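ABC transporter sugar binding protein (Xanthomonas axonopodis pv. citri, PDB 3UOR) probably binds maltose or related sugars in the periplasm and delivers them to an ABC transporter for uptake. Local coordinates at residues K114-W126 / D339-S351. Sequence-based numbering, arbitrary orientation.
Sequences KIVDPADYFPGVW and DLPPRRSTWKLPS
Arg343 lies across the ring of Tyr121 where a single beta bridge joins two loops of this periplasmic-binding-protein fold, one leading into helix 123-127, the other into the weakly bonded helix 344-348. Phe122 N to Pro342 O (3.3 Å) and Arg344 N to Asp120 O (2.7 Å) are the backbone bonds of the bridge. The Arg343 side chain starts with CB in CH-pi contact, 4.0 Å from the Tyr121 ring centroid and almost on its normal; Trp126 CZ3 covers the opposite face. CG follows at chi1 58°, and CD passes the Tyr121 hydroxyl. A bend at chi3 (-52°) then brings NE to the anti lone pair of Asp120 OD1, 2.8 Å away, in a salt bridge. At the tip NH1 and NH2 both donate to Ile115 O, and NH1 also reaches Ser325 O, while Tyr121 CE2 lies over one guanidinium face, toward the rim. Ser345 N takes the syn lone pair of Asp120 OD1 and Ser345 OG comes from that side too, tilted out of the carboxylate plane; three donors thus grip this oxygen, besides a weak fourth bond from Arg343 NH2. The extended Arg344 chain passes Phe122; its NH1 donates to Ala119 O and its NE forms a salt bridge with Glu366. The edge of Phe122 points at the five-membered ring of Trp347 in an offset T-shaped stack, planes at 70°, and the indole NE1 donates to Pro341 O at 3.0 Å.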
loop_
_atom_site.group_PDB
_atom_site.type_symbol
_atom_site.label_atom_id
_atom_site.label_comp_id
_atom_site.label_asym_id
_atom_site.label_seq_id
_atom_site.Cartn_x
_atom_site.Cartn_y
_atom_site.Cartn_z
ATOM N N LYS A 114 -17.745 9.198 18.147
ATOM C CA LYS A 114 -18.827 8.486 17.481
ATOM C C LYS A 114 -18.398 8.148 16.058
ATOM O O LYS A 114 -18.592 7.025 15.585
ATOM C CB LYS A 114 -20.082 9.359 17.438
ATOM C CG LYS A 114 -21.298 8.677 16.818
ATOM C CD LYS A 114 -21.878 7.610 17.750
ATOM C CE LYS A 114 -23.140 6.967 17.164
ATOM N NZ LYS A 114 -24.190 7.964 16.799
ATOM N N ILE A 115 -17.797 9.127 15.389
ATOM C CA ILE A 115 -17.484 9.011 13.973
ATOM C C ILE A 115 -16.441 7.917 13.692
ATOM O O ILE A 115 -16.613 7.102 12.810
ATOM C CB ILE A 115 -17.034 10.360 13.386
ATOM C CG1 ILE A 115 -18.260 11.249 13.124
ATOM C CG2 ILE A 115 -16.262 10.152 12.081
ATOM C CD1 ILE A 115 -17.939 12.732 13.228
ATOM N N VAL A 116 -15.392 7.878 14.491
ATOM C CA VAL A 116 -14.328 6.915 14.304
ATOM C C VAL A 116 -14.540 5.655 15.115
ATOM O O VAL A 116 -14.190 5.581 16.291
ATOM C CB VAL A 116 -12.987 7.525 14.678
ATOM C CG1 VAL A 116 -11.849 6.523 14.397
ATOM C CG2 VAL A 116 -12.791 8.817 13.906
ATOM N N ASP A 117 -15.074 4.643 14.455
ATOM C CA ASP A 117 -15.373 3.374 15.082
ATOM C C ASP A 117 -14.413 2.314 14.525
ATOM O O ASP A 117 -14.493 1.969 13.357
ATOM C CB ASP A 117 -16.825 3.031 14.741
ATOM C CG ASP A 117 -17.198 1.620 15.103
ATOM O OD1 ASP A 117 -16.415 0.945 15.810
ATOM O OD2 ASP A 117 -18.291 1.184 14.666
ATOM N N PRO A 118 -13.512 1.784 15.371
ATOM C CA PRO A 118 -12.472 0.881 14.873
ATOM C C PRO A 118 -13.050 -0.347 14.201
ATOM O O PRO A 118 -12.442 -0.863 13.268
ATOM C CB PRO A 118 -11.726 0.473 16.139
ATOM C CG PRO A 118 -11.984 1.606 17.103
ATOM C CD PRO A 118 -13.404 2.002 16.825
ATOM N N ALA A 119 -14.209 -0.813 14.653
ATOM C CA ALA A 119 -14.775 -2.036 14.080
ATOM C C ALA A 119 -15.195 -1.835 12.624
ATOM O O ALA A 119 -15.416 -2.801 11.899
ATOM C CB ALA A 119 -15.977 -2.530 14.920
ATOM N N ASP A 120 -15.324 -0.584 12.195
ATOM C CA ASP A 120 -15.744 -0.309 10.812
ATOM C C ASP A 120 -14.541 -0.197 9.862
ATOM O O ASP A 120 -14.713 -0.068 8.648
ATOM C CB ASP A 120 -16.574 0.973 10.764
ATOM C CG ASP A 120 -17.203 1.230 9.403
ATOM O OD1 ASP A 120 -17.076 2.378 8.900
ATOM O OD2 ASP A 120 -17.813 0.295 8.842
ATOM N N TYR A 121 -13.325 -0.245 10.417
ATOM C CA TYR A 121 -12.110 -0.125 9.609
ATOM C C TYR A 121 -11.582 -1.497 9.199
ATOM O O TYR A 121 -11.624 -2.453 9.974
ATOM C CB TYR A 121 -11.013 0.630 10.382
ATOM C CG TYR A 121 -11.210 2.131 10.393
ATOM C CD1 TYR A 121 -10.429 2.952 9.605
ATOM C CD2 TYR A 121 -12.198 2.728 11.177
ATOM C CE1 TYR A 121 -10.608 4.318 9.601
ATOM C CE2 TYR A 121 -12.379 4.106 11.176
ATOM C CZ TYR A 121 -11.581 4.889 10.393
ATOM O OH TYR A 121 -11.729 6.257 10.375
ATOM N N PHE A 122 -11.088 -1.615 7.980
ATOM C CA PHE A 122 -10.546 -2.905 7.567
ATOM C C PHE A 122 -9.458 -3.305 8.569
ATOM O O PHE A 122 -8.628 -2.482 8.948
ATOM C CB PHE A 122 -10.044 -2.846 6.127
ATOM C CG PHE A 122 -11.113 -2.448 5.141
ATOM C CD1 PHE A 122 -12.144 -3.320 4.834
ATOM C CD2 PHE A 122 -11.087 -1.205 4.528
ATOM C CE1 PHE A 122 -13.135 -2.972 3.920
ATOM C CE2 PHE A 122 -12.075 -0.841 3.619
ATOM C CZ PHE A 122 -13.114 -1.725 3.327
ATOM N N PRO A 123 -9.502 -4.553 9.050
ATOM C CA PRO A 123 -8.655 -4.910 10.198
ATOM C C PRO A 123 -7.157 -4.806 9.885
ATOM O O PRO A 123 -6.423 -4.291 10.715
ATOM C CB PRO A 123 -9.073 -6.355 10.523
ATOM C CG PRO A 123 -9.714 -6.863 9.251
ATOM C CD PRO A 123 -10.378 -5.658 8.627
ATOM N N GLY A 124 -6.721 -5.261 8.711
ATOM C CA GLY A 124 -5.330 -5.137 8.329
ATOM C C GLY A 124 -4.917 -3.673 8.216
ATOM O O GLY A 124 -3.779 -3.317 8.490
ATOM N N VAL A 125 -5.846 -2.814 7.821
ATOM C CA VAL A 125 -5.563 -1.377 7.745
ATOM C C VAL A 125 -5.459 -0.735 9.140
ATOM O O VAL A 125 -4.537 0.029 9.412
ATOM C CB VAL A 125 -6.628 -0.666 6.910
ATOM C CG1 VAL A 125 -6.408 0.834 6.924
ATOM C CG2 VAL A 125 -6.604 -1.209 5.469
ATOM N N TRP A 126 -6.387 -1.061 10.035
ATOM C CA TRP A 126 -6.319 -0.556 11.409
ATOM C C TRP A 126 -5.018 -1.024 12.045
ATOM O O TRP A 126 -4.359 -0.300 12.773
ATOM C CB TRP A 126 -7.485 -1.099 12.241
ATOM C CG TRP A 126 -7.655 -0.361 13.542
ATOM C CD1 TRP A 126 -7.329 -0.805 14.790
ATOM C CD2 TRP A 126 -8.193 0.957 13.717
ATOM N NE1 TRP A 126 -7.637 0.150 15.727
ATOM C CE2 TRP A 126 -8.159 1.244 15.093
ATOM C CE3 TRP A 126 -8.687 1.926 12.837
ATOM C CZ2 TRP A 126 -8.606 2.460 15.617
ATOM C CZ3 TRP A 126 -9.134 3.137 13.361
ATOM C CH2 TRP A 126 -9.091 3.389 14.735
ATOM N N ASP A 339 -7.954 7.825 -3.979
ATOM C CA ASP A 339 -7.430 7.159 -2.782
ATOM C C ASP A 339 -8.508 6.354 -2.088
ATOM O O ASP A 339 -9.640 6.806 -1.948
ATOM C CB ASP A 339 -6.801 8.163 -1.814
ATOM C CG ASP A 339 -5.505 8.749 -2.353
ATOM O OD1 ASP A 339 -4.950 8.150 -3.281
ATOM O OD2 ASP A 339 -5.048 9.801 -1.871
ATOM N N LEU A 340 -8.159 5.147 -1.670
ATOM C CA LEU A 340 -9.177 4.215 -1.195
ATOM C C LEU A 340 -9.581 4.506 0.243
ATOM O O LEU A 340 -8.740 4.666 1.119
ATOM C CB LEU A 340 -8.688 2.768 -1.289
ATOM C CG LEU A 340 -8.129 2.251 -2.621
ATOM C CD1 LEU A 340 -7.592 0.842 -2.369
ATOM C CD2 LEU A 340 -9.229 2.246 -3.682
ATOM N N PRO A 341 -10.884 4.562 0.491
ATOM C CA PRO A 341 -11.331 4.737 1.875
ATOM C C PRO A 341 -10.883 3.561 2.718
ATOM O O PRO A 341 -10.864 2.429 2.230
ATOM C CB PRO A 341 -12.849 4.742 1.744
ATOM C CG PRO A 341 -13.098 5.333 0.367
ATOM C CD PRO A 341 -11.982 4.695 -0.475
ATOM N N PRO A 342 -10.547 3.815 3.984
ATOM C CA PRO A 342 -10.073 2.745 4.872
ATOM C C PRO A 342 -11.180 2.131 5.705
ATOM O O PRO A 342 -10.851 1.320 6.567
ATOM C CB PRO A 342 -9.107 3.477 5.802
ATOM C CG PRO A 342 -9.662 4.842 5.900
ATOM C CD PRO A 342 -10.311 5.150 4.553
ATOM N N ARG A 343 -12.448 2.489 5.470
ATOM C CA ARG A 343 -13.543 1.957 6.311
ATOM C C ARG A 343 -14.756 1.460 5.524
ATOM O O ARG A 343 -15.056 1.971 4.463
ATOM C CB ARG A 343 -13.974 2.973 7.393
ATOM C CG ARG A 343 -14.443 4.320 6.880
ATOM C CD ARG A 343 -14.740 5.308 8.027
ATOM N NE ARG A 343 -15.641 4.740 9.029
ATOM C CZ ARG A 343 -16.118 5.423 10.071
ATOM N NH1 ARG A 343 -15.805 6.708 10.233
ATOM N NH2 ARG A 343 -16.905 4.821 10.955
ATOM N N ARG A 344 -15.446 0.455 6.051
ATOM C CA ARG A 344 -16.516 -0.196 5.307
ATOM C C ARG A 344 -17.662 0.723 4.994
ATOM O O ARG A 344 -18.281 0.610 3.941
ATOM C CB ARG A 344 -17.071 -1.383 6.075
ATOM C CG ARG A 344 -16.043 -2.403 6.316
ATOM C CD ARG A 344 -16.653 -3.740 6.548
ATOM N NE ARG A 344 -15.574 -4.645 6.913
ATOM C CZ ARG A 344 -15.040 -4.679 8.122
ATOM N NH1 ARG A 344 -15.506 -3.870 9.069
ATOM N NH2 ARG A 344 -14.049 -5.517 8.384
ATOM N N SER A 345 -17.964 1.637 5.900
ATOM C CA SER A 345 -19.163 2.427 5.681
ATOM C C SER A 345 -18.984 3.413 4.526
ATOM O O SER A 345 -19.942 3.743 3.837
ATOM C CB SER A 345 -19.683 3.074 6.978
ATOM O OG SER A 345 -18.797 4.046 7.477
ATOM N N THR A 346 -17.760 3.863 4.283
ATOM C CA THR A 346 -17.545 4.718 3.121
ATOM C C THR A 346 -17.774 3.908 1.859
ATOM O O THR A 346 -18.273 4.425 0.871
ATOM C CB THR A 346 -16.145 5.285 3.078
ATOM O OG1 THR A 346 -15.870 5.917 4.324
ATOM C CG2 THR A 346 -16.036 6.324 1.972
ATOM N N TRP A 347 -17.415 2.627 1.915
ATOM C CA TRP A 347 -17.558 1.733 0.771
ATOM C C TRP A 347 -19.015 1.407 0.476
ATOM O O TRP A 347 -19.328 0.958 -0.623
ATOM C CB TRP A 347 -16.741 0.449 0.972
ATOM C CG TRP A 347 -15.275 0.670 0.599
ATOM C CD1 TRP A 347 -14.277 1.076 1.425
ATOM C CD2 TRP A 347 -14.694 0.553 -0.709
ATOM N NE1 TRP A 347 -13.098 1.197 0.725
ATOM C CE2 TRP A 347 -13.334 0.892 -0.592
ATOM C CE3 TRP A 347 -15.193 0.187 -1.964
ATOM C CZ2 TRP A 347 -12.461 0.862 -1.678
ATOM C CZ3 TRP A 347 -14.327 0.163 -3.045
ATOM C CH2 TRP A 347 -12.969 0.497 -2.892
ATOM N N LYS A 348 -19.900 1.644 1.448
ATOM C CA LYS A 348 -21.327 1.371 1.244
ATOM C C LYS A 348 -22.040 2.531 0.552
ATOM O O LYS A 348 -23.129 2.362 0.028
ATOM C CB LYS A 348 -22.027 1.026 2.564
ATOM C CG LYS A 348 -21.592 -0.314 3.171
ATOM C CD LYS A 348 -22.121 -0.460 4.588
ATOM C CE LYS A 348 -21.195 -1.324 5.449
ATOM N NZ LYS A 348 -20.982 -0.739 6.824
ATOM N N LEU A 349 -21.429 3.714 0.567
ATOM C CA LEU A 349 -22.000 4.872 -0.126
ATOM C C LEU A 349 -22.112 4.601 -1.623
ATOM O O LEU A 349 -21.211 4.019 -2.232
ATOM C CB LEU A 349 -21.172 6.134 0.147
ATOM C CG LEU A 349 -21.171 6.564 1.614
ATOM C CD1 LEU A 349 -20.219 7.708 1.843
ATOM C CD2 LEU A 349 -22.612 6.966 2.052
ATOM N N PRO A 350 -23.233 5.006 -2.228
ATOM C CA PRO A 350 -23.458 4.680 -3.643
ATOM C C PRO A 350 -22.307 5.107 -4.571
ATOM O O PRO A 350 -21.977 4.387 -5.508
ATOM C CB PRO A 350 -24.755 5.431 -3.966
ATOM C CG PRO A 350 -25.484 5.490 -2.637
ATOM C CD PRO A 350 -24.391 5.680 -1.614
ATOM N N SER A 351 -21.718 6.264 -4.304
ATOM C CA SER A 351 -20.522 6.730 -4.991
ATOM C C SER A 351 -19.478 5.598 -5.206
ATOM O O SER A 351 -18.922 5.437 -6.294
ATOM C CB SER A 351 -19.930 7.878 -4.150
ATOM O OG SER A 351 -18.732 8.417 -4.692
HETATM O O HOH W 1 -19.311 5.721 13.087
HETATM O O HOH W 2 -19.387 2.851 11.854
HETATM O O HOH W 3 -18.190 -2.348 9.380
#